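Lipase C (Serratia marcescens, PDB 5NEN) serves as the membrane fusion protein of a lipase type I secretion system, probably linking the inner-membrane transporter to the outer-membrane channel. Local coordinates at residues A[88-93]-A[113-118]; A[98-103]-A[246-251]. All coordinates share one frame; numbering follows the deposited sequence.

Interaction 1: A[88-93]-A[113-118]; sequences QYYTTL and PILDAV
Within the long alpha-helical hairpin of this membrane fusion protein, a short helix, 113-117, leans on the long helix 76-103 and brings I114, L115 and V118 against Y90 and L93. The axes of the two segments come within 10.2 Å and their directions differ by 124°, so the small helix runs athwart the long one instead of lying along it. Contact is apolar throughout and buries 294 Å² over both sides. Y90 provides most of it from the long helix. CG of Y90 lies anti to its carbonyl carbon (chi1 -70°), which carries the ring across to the far segment, where V118 CG2 sits over one face as a CH-pi contact, 4.0 Å from the ring centroid and 21° off the normal. The methyl is displaced toward the rim, closest to the hydroxyl end: V118 CG2 is 3.8 Å from Y90 CZ. I114 reaches the same ring obliquely, its CG2 3.9 Å from Y90 CE1. L115 fits between Y90 and L93 with its two methyls divided: CD2 lies 4.0 Å from Y90 CB, while CD1 lies 3.7 Å from L93 CB. The isobutyl fork thus straddles one helical turn, consistent with the pairing of Y90 and L115 as the nearest CA atoms across the contact. V118 is the first residue to leave helical backbone angles after the short helix, so the ring is covered from the point where that helix ends. V124 of helix 122-190 touches Y90, L115 and V118, closing the cluster from a third helix. Helix 113-117 thus lies in the connection between helices 76-103 and 122-190 and folds back onto both, within the AprE-like helical hairpin domain.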
ATOM      1  N   GLN A  88       8.065   9.594 -19.676  1.00 50.56           N
ATOM      2  CA  GLN A  88       8.507   8.966 -18.439  1.00 68.91           C
ATOM      3  C   GLN A  88       8.523   9.982 -17.297  1.00 72.11           C
ATOM      4  O   GLN A  88       7.995   9.744 -16.182  1.00 62.47           O
ATOM      5  CB  GLN A  88       9.859   8.332 -18.671  1.00 64.90           C
ATOM      6  CG  GLN A  88       9.763   7.510 -19.924  1.00 81.12           C
ATOM      7  CD  GLN A  88      11.011   6.743 -20.247  1.00 89.39           C
ATOM      8  OE1 GLN A  88      11.493   5.956 -19.433  1.00 69.58           O
ATOM      9  NE2 GLN A  88      11.540   6.954 -21.459  1.00 90.88           N
ATOM     10  N   TYR A  89       9.055  11.149 -17.626  1.00 63.33           N
ATOM     11  CA  TYR A  89       9.112  12.256 -16.696  1.00 65.05           C
ATOM     12  C   TYR A  89       7.722  12.543 -16.156  1.00 75.23           C
ATOM     13  O   TYR A  89       7.513  12.631 -14.940  1.00 71.69           O
ATOM     14  CB  TYR A  89       9.668  13.487 -17.385  1.00 57.56           C
ATOM     15  CG  TYR A  89       9.899  14.650 -16.462  1.00 63.65           C
ATOM     16  CD1 TYR A  89      10.492  14.468 -15.215  1.00 84.69           C
ATOM     17  CD2 TYR A  89       9.556  15.936 -16.838  1.00 56.89           C
ATOM     18  CE1 TYR A  89      10.720  15.545 -14.360  1.00 81.60           C
ATOM     19  CE2 TYR A  89       9.768  17.014 -15.997  1.00 58.87           C
ATOM     20  CZ  TYR A  89      10.348  16.816 -14.761  1.00 71.02           C
ATOM     21  OH  TYR A  89      10.554  17.893 -13.937  1.00 66.21           O
ATOM     22  N   TYR A  90       6.764  12.641 -17.068  1.00 69.40           N
ATOM     23  CA  TYR A  90       5.403  12.951 -16.682  1.00 67.83           C
ATOM     24  C   TYR A  90       4.880  11.876 -15.739  1.00 61.93           C
ATOM     25  O   TYR A  90       4.087  12.175 -14.809  1.00 62.27           O
ATOM     26  CB  TYR A  90       4.512  13.096 -17.916  1.00 58.18           C
ATOM     27  CG  TYR A  90       4.813  14.338 -18.735  1.00 65.33           C
ATOM     28  CD1 TYR A  90       5.378  15.460 -18.155  1.00 69.62           C
ATOM     29  CD2 TYR A  90       4.553  14.379 -20.098  1.00 70.91           C
ATOM     30  CE1 TYR A  90       5.652  16.595 -18.907  1.00 80.34           C
ATOM     31  CE2 TYR A  90       4.838  15.509 -20.867  1.00 63.88           C
ATOM     32  CZ  TYR A  90       5.380  16.615 -20.270  1.00 76.88           C
ATOM     33  OH  TYR A  90       5.651  17.743 -21.032  1.00 79.27           O
ATOM     34  N   THR A  91       5.333  10.636 -15.939  1.00 45.28           N
ATOM     35  CA  THR A  91       4.781   9.581 -15.086  1.00 65.48           C
ATOM     36  C   THR A  91       5.302   9.753 -13.656  1.00 68.98           C
ATOM     37  O   THR A  91       4.543   9.686 -12.658  1.00 68.84           O
ATOM     38  CB  THR A  91       5.087   8.162 -15.594  1.00 66.06           C
ATOM     39  OG1 THR A  91       4.721   8.043 -16.973  1.00 78.39           O
ATOM     40  CG2 THR A  91       4.272   7.183 -14.818  1.00 38.28           C
ATOM     41  N   THR A  92       6.596  10.017 -13.547  1.00 68.64           N
ATOM     42  CA  THR A  92       7.131  10.214 -12.213  1.00 62.62           C
ATOM     43  C   THR A  92       6.504  11.452 -11.577  1.00 65.98           C
ATOM     44  O   THR A  92       6.216  11.416 -10.396  1.00 68.22           O
ATOM     45  CB  THR A  92       8.627  10.340 -12.216  1.00 49.53           C
ATOM     46  OG1 THR A  92       8.979  11.313 -13.190  1.00 77.98           O
ATOM     47  CG2 THR A  92       9.235   9.019 -12.617  1.00 50.07           C
ATOM     48  N   LEU A  93       6.262  12.520 -12.343  1.00 54.10           N
ATOM     49  CA  LEU A  93       5.625  13.714 -11.762  1.00 60.88           C
ATOM     50  C   LEU A  93       4.295  13.387 -11.131  1.00 68.54           C
ATOM     51  O   LEU A  93       3.998  13.850 -10.025  1.00 85.79           O
ATOM     52  CB  LEU A  93       5.417  14.819 -12.798  1.00 54.28           C
ATOM     53  CG  LEU A  93       6.724  15.511 -13.134  1.00 51.96           C
ATOM     54  CD1 LEU A  93       6.498  16.639 -14.073  1.00 49.94           C
ATOM     55  CD2 LEU A  93       7.266  16.039 -11.837  1.00 48.46           C
ATOM     56  N   PRO A 113       2.336  21.898 -11.713  1.00 67.30           N
ATOM     57  CA  PRO A 113       1.744  22.722 -12.762  1.00 66.79           C
ATOM     58  C   PRO A 113       2.199  22.288 -14.143  1.00 83.29           C
ATOM     59  O   PRO A 113       1.444  22.483 -15.100  1.00101.58           O
ATOM     60  CB  PRO A 113       2.242  24.124 -12.437  1.00 62.92           C
ATOM     61  CG  PRO A 113       2.474  24.098 -10.977  1.00 72.69           C
ATOM     62  CD  PRO A 113       2.988  22.704 -10.668  1.00 69.31           C
ATOM     63  N   ILE A 114       3.379  21.680 -14.257  1.00 75.45           N
ATOM     64  CA  ILE A 114       3.789  21.193 -15.574  1.00 89.56           C
ATOM     65  C   ILE A 114       2.770  20.237 -16.128  1.00 91.99           C
ATOM     66  O   ILE A 114       2.316  20.383 -17.262  1.00100.50           O
ATOM     67  CB  ILE A 114       5.122  20.447 -15.576  1.00 81.98           C
ATOM     68  CG1 ILE A 114       6.230  21.337 -15.076  1.00 72.84           C
ATOM     69  CG2 ILE A 114       5.466  20.036 -16.981  1.00 91.86           C
ATOM     70  CD1 ILE A 114       6.787  20.878 -13.826  1.00 68.59           C
ATOM     71  N   LEU A 115       2.414  19.271 -15.292  1.00 75.05           N
ATOM     72  CA  LEU A 115       1.452  18.257 -15.633  1.00 71.08           C
ATOM     73  C   LEU A 115       0.149  18.929 -16.036  1.00 87.59           C
ATOM     74  O   LEU A 115      -0.520  18.506 -16.991  1.00 86.72           O
ATOM     75  CB  LEU A 115       1.230  17.343 -14.444  1.00 53.55           C
ATOM     76  CG  LEU A 115       2.125  16.126 -14.390  1.00 57.04           C
ATOM     77  CD1 LEU A 115       1.780  15.303 -13.161  1.00 64.06           C
ATOM     78  CD2 LEU A 115       2.005  15.306 -15.654  1.00 64.33           C
ATOM     79  N   ASP A 116      -0.193  19.995 -15.315  1.00 84.11           N
ATOM     80  CA  ASP A 116      -1.429  20.707 -15.568  1.00 80.43           C
ATOM     81  C   ASP A 116      -1.385  21.211 -17.018  1.00 79.57           C
ATOM     82  O   ASP A 116      -2.244  20.864 -17.852  1.00 58.14           O
ATOM     83  CB  ASP A 116      -1.559  21.851 -14.568  1.00 87.35           C
ATOM     84  CG  ASP A 116      -2.844  22.590 -14.695  1.00101.54           C
ATOM     85  OD1 ASP A 116      -3.750  22.085 -15.380  1.00115.41           O
ATOM     86  OD2 ASP A 116      -2.937  23.702 -14.132  1.00106.24           O
ATOM     87  N   ALA A 117      -0.286  21.882 -17.347  1.00 76.50           N
ATOM     88  CA  ALA A 117      -0.123  22.512 -18.649  1.00 70.56           C
ATOM     89  C   ALA A 117      -0.248  21.520 -19.815  1.00 77.18           C
ATOM     90  O   ALA A 117      -0.635  21.897 -20.919  1.00 91.98           O
ATOM     91  CB  ALA A 117       1.204  23.218 -18.698  1.00 68.99           C
ATOM     92  N   VAL A 118       0.093  20.261 -19.588  1.00 76.27           N
ATOM     93  CA  VAL A 118      -0.038  19.282 -20.655  1.00 83.07           C
ATOM     94  C   VAL A 118      -1.049  18.202 -20.258  1.00 91.51           C
ATOM     95  O   VAL A 118      -0.914  17.038 -20.660  1.00 79.00           O
ATOM     96  CB  VAL A 118       1.318  18.626 -21.013  1.00 75.70           C
ATOM     97  CG1 VAL A 118       2.331  19.686 -21.366  1.00 76.09           C
ATOM     98  CG2 VAL A 118       1.845  17.803 -19.858  1.00 79.68           C
TER

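Interaction 2: A[98-103]-A[246-251]; sequences RLLAER and TQLAQT
L99 and L248 face each other where helices 76-103 and 195-270 pack antiparallel in the AprE-like helical hairpin domain. The axes of the two segments lie 9.6 Å apart with their directions at 152°, and the CA atoms of this leucine pair are the nearest across the contact, at 5.9 Å.

Apolar contacts come first. L99 projects its CD1 onto the backbone of the other helix, 3.5 Å from L248 N, and that same methyl also meets Q247 CB and, more distantly, T251 OG1; it therefore lies against the helix surface between these side chains. L248 answers with a divided fork. Its CG is anti to the backbone N (chi1 178°), and from there CD1 turns to L99 CB at 4.0 Å while CD2 turns to L100 CD2 at 3.6 Å. E96, one turn before L100, adds to the cover of L248.

Polar groups border this apolar seam. On the side of helix 122-190, R98 NH1 donates to E102 OE2 within helix 76-103, a salt bridge whose N-H...O angle is 147°. The acceptor lies in the guanidinium plane, but the arginine comes from above the carboxylate plane. Salt-bridging R138 and the hydroxyl of Y240 both reach E102 OE1, so the buried carboxylate is held through both oxygens, which probably helps to stabilise its charge.

R103 lies at the exposed margin and meets L248 alone across the contact: its chain bends at chi3, and L248 CD2 rests over one guanidinium face, offset to the rim, 3.6 Å from R103 NH1.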
ATOM      1  N   ARG A  98       1.590  12.302  -5.851  1.00 51.85           N
ATOM      2  CA  ARG A  98       0.883  11.400  -4.933  1.00 54.11           C
ATOM      3  C   ARG A  98       1.682  11.174  -3.665  1.00 73.32           C
ATOM      4  O   ARG A  98       1.158  11.334  -2.565  1.00 95.69           O
ATOM      5  CB  ARG A  98       0.549  10.055  -5.580  1.00 53.99           C
ATOM      6  CG  ARG A  98       0.184   8.983  -4.576  1.00 55.08           C
ATOM      7  CD  ARG A  98      -0.302   7.708  -5.279  1.00 73.76           C
ATOM      8  NE  ARG A  98       0.793   6.881  -5.798  1.00 68.40           N
ATOM      9  CZ  ARG A  98       1.557   6.087  -5.055  1.00 55.37           C
ATOM     10  NH1 ARG A  98       1.392   6.018  -3.735  1.00 55.59           N
ATOM     11  NH2 ARG A  98       2.512   5.381  -5.629  1.00 50.16           N
ATOM     12  N   LEU A  99       2.953  10.825  -3.804  1.00 63.07           N
ATOM     13  CA  LEU A  99       3.742  10.527  -2.624  1.00 59.03           C
ATOM     14  C   LEU A  99       3.835  11.735  -1.690  1.00 59.84           C
ATOM     15  O   LEU A  99       3.679  11.570  -0.503  1.00 61.12           O
ATOM     16  CB  LEU A  99       5.134  10.043  -3.013  1.00 46.17           C
ATOM     17  CG  LEU A  99       4.983   8.641  -3.596  1.00 46.94           C
ATOM     18  CD1 LEU A  99       6.308   8.014  -3.942  1.00 51.14           C
ATOM     19  CD2 LEU A  99       4.239   7.777  -2.617  1.00 54.64           C
ATOM     20  N   LEU A 100       4.043  12.939  -2.217  1.00 55.76           N
ATOM     21  CA  LEU A 100       4.110  14.124  -1.369  1.00 37.29           C
ATOM     22  C   LEU A 100       2.851  14.274  -0.561  1.00 56.89           C
ATOM     23  O   LEU A 100       2.905  14.500   0.655  1.00 65.35           O
ATOM     24  CB  LEU A 100       4.262  15.368  -2.198  1.00 37.97           C
ATOM     25  CG  LEU A 100       5.621  15.578  -2.814  1.00 55.16           C
ATOM     26  CD1 LEU A 100       5.593  16.893  -3.590  1.00 39.20           C
ATOM     27  CD2 LEU A 100       6.685  15.541  -1.713  1.00 38.76           C
ATOM     28  N   ALA A 101       1.707  14.134  -1.229  1.00 53.83           N
ATOM     29  CA  ALA A 101       0.473  14.215  -0.464  1.00 53.80           C
ATOM     30  C   ALA A 101       0.436  13.101   0.585  1.00 59.82           C
ATOM     31  O   ALA A 101       0.092  13.354   1.726  1.00 75.92           O
ATOM     32  CB  ALA A 101      -0.749  14.138  -1.363  1.00 53.70           C
ATOM     33  N   GLU A 102       0.859  11.888   0.252  1.00 53.23           N
ATOM     34  CA  GLU A 102       0.688  10.833   1.244  1.00 61.75           C
ATOM     35  C   GLU A 102       1.649  11.047   2.408  1.00 64.98           C
ATOM     36  O   GLU A 102       1.370  10.672   3.534  1.00 68.93           O
ATOM     37  CB  GLU A 102       0.900   9.427   0.655  1.00 42.86           C
ATOM     38  CG  GLU A 102       0.132   9.055  -0.575  1.00 50.80           C
ATOM     39  CD  GLU A 102       0.064   7.525  -0.720  1.00 81.49           C
ATOM     40  OE1 GLU A 102       0.215   6.831   0.310  1.00 87.53           O
ATOM     41  OE2 GLU A 102      -0.104   6.993  -1.843  1.00 79.52           O
ATOM     42  N   ARG A 103       2.790  11.636   2.119  1.00 73.30           N
ATOM     43  CA  ARG A 103       3.771  11.933   3.137  1.00 78.74           C
ATOM     44  C   ARG A 103       3.252  12.969   4.133  1.00 76.79           C
ATOM     45  O   ARG A 103       3.434  12.828   5.348  1.00 81.25           O
ATOM     46  CB  ARG A 103       5.060  12.445   2.516  1.00 61.15           C
ATOM     47  CG  ARG A 103       5.988  12.856   3.589  1.00 55.47           C
ATOM     48  CD  ARG A 103       7.340  13.217   3.093  1.00 54.09           C
ATOM     49  NE  ARG A 103       7.299  14.560   2.557  1.00 66.15           N
ATOM     50  CZ  ARG A 103       8.358  15.171   2.052  1.00 69.36           C
ATOM     51  NH1 ARG A 103       9.539  14.550   2.080  1.00 66.88           N
ATOM     52  NH2 ARG A 103       8.231  16.397   1.548  1.00 62.86           N
ATOM     53  N   THR A 246      10.668   6.447   1.652  1.00 57.55           N
ATOM     54  CA  THR A 246      11.576   5.722   0.773  1.00 60.95           C
ATOM     55  C   THR A 246      11.188   5.864  -0.673  1.00 58.93           C
ATOM     56  O   THR A 246      11.958   6.365  -1.484  1.00 73.55           O
ATOM     57  CB  THR A 246      11.613   4.223   1.101  1.00 66.54           C
ATOM     58  OG1 THR A 246      12.006   4.043   2.470  1.00 69.50           O
ATOM     59  CG2 THR A 246      12.611   3.523   0.203  1.00 70.43           C
ATOM     60  N   GLN A 247       9.951   5.488  -0.965  1.00 57.09           N
ATOM     61  CA  GLN A 247       9.423   5.498  -2.310  1.00 53.92           C
ATOM     62  C   GLN A 247       9.576   6.887  -2.914  1.00 62.28           C
ATOM     63  O   GLN A 247       9.970   7.019  -4.078  1.00 58.68           O
ATOM     64  CB  GLN A 247       7.960   5.101  -2.281  1.00 66.28           C
ATOM     65  CG  GLN A 247       7.671   3.761  -1.628  1.00 63.05           C
ATOM     66  CD  GLN A 247       6.552   3.028  -2.322  1.00 85.76           C
ATOM     67  OE1 GLN A 247       6.203   3.331  -3.478  1.00 99.12           O
ATOM     68  NE2 GLN A 247       5.960   2.072  -1.621  1.00 83.46           N
ATOM     69  N   LEU A 248       9.283   7.921  -2.119  1.00 37.39           N
ATOM     70  CA  LEU A 248       9.464   9.291  -2.583  1.00 58.06           C
ATOM     71  C   LEU A 248      10.934   9.510  -2.960  1.00 66.20           C
ATOM     72  O   LEU A 248      11.246  10.186  -3.958  1.00 54.64           O
ATOM     73  CB  LEU A 248       9.083  10.324  -1.540  1.00 37.73           C
ATOM     74  CG  LEU A 248       9.336  11.764  -2.063  1.00 48.96           C
ATOM     75  CD1 LEU A 248       8.617  12.022  -3.362  1.00 48.97           C
ATOM     76  CD2 LEU A 248       9.041  12.889  -1.071  1.00 39.41           C
ATOM     77  N   ALA A 249      11.842   9.002  -2.127  1.00 53.22           N
ATOM     78  CA  ALA A 249      13.248   9.201  -2.436  1.00 57.95           C
ATOM     79  C   ALA A 249      13.542   8.597  -3.809  1.00 64.07           C
ATOM     80  O   ALA A 249      14.257   9.199  -4.637  1.00 60.83           O
ATOM     81  CB  ALA A 249      14.128   8.589  -1.376  1.00 45.31           C
ATOM     82  N   GLN A 250      12.952   7.424  -4.049  1.00 56.94           N
ATOM     83  CA  GLN A 250      13.140   6.720  -5.311  1.00 62.59           C
ATOM     84  C   GLN A 250      12.655   7.565  -6.476  1.00 57.11           C
ATOM     85  O   GLN A 250      13.343   7.775  -7.491  1.00 55.83           O
ATOM     86  CB  GLN A 250      12.395   5.400  -5.312  1.00 64.06           C
ATOM     87  CG  GLN A 250      12.848   4.502  -6.415  1.00 75.42           C
ATOM     88  CD  GLN A 250      14.360   4.566  -6.595  1.00 90.35           C
ATOM     89  OE1 GLN A 250      15.111   4.181  -5.701  1.00 99.95           O
ATOM     90  NE2 GLN A 250      14.809   5.023  -7.761  1.00 94.82           N
ATOM     91  N   THR A 251      11.454   8.072  -6.302  1.00 41.72           N
ATOM     92  CA  THR A 251      10.877   8.913  -7.315  1.00 43.41           C
ATOM     93  C   THR A 251      11.733  10.142  -7.567  1.00 59.31           C
ATOM     94  O   THR A 251      11.911  10.514  -8.701  1.00 72.11           O
ATOM     95  CB  THR A 251       9.476   9.292  -6.924  1.00 54.01           C
ATOM     96  OG1 THR A 251       8.622   8.175  -7.218  1.00 66.97           O
ATOM     97  CG2 THR A 251       9.007  10.505  -7.719  1.00 59.11           C
TER

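Overall arrangement
Both contacts use helix 76-103, which supplies residues 88-93 to interaction 1 and, after a gap of four residues, about one turn, residues 98-103 to interaction 2. Their centres are 15 Å apart, and T92 O approaches T251 CG2 as a packing contact between them. Along the chain the segments alternate: 88-93, 98-103, 113-118, then 246-251. Interaction 1 is therefore a local return after the helix ends, whereas interaction 2 spans 142 intervening residues, mostly helix, and joins the first helix to the last long one. Together they tie helix 76-103 to two different partners, so that several helices pack side by side in this part of the elongated hairpin domain.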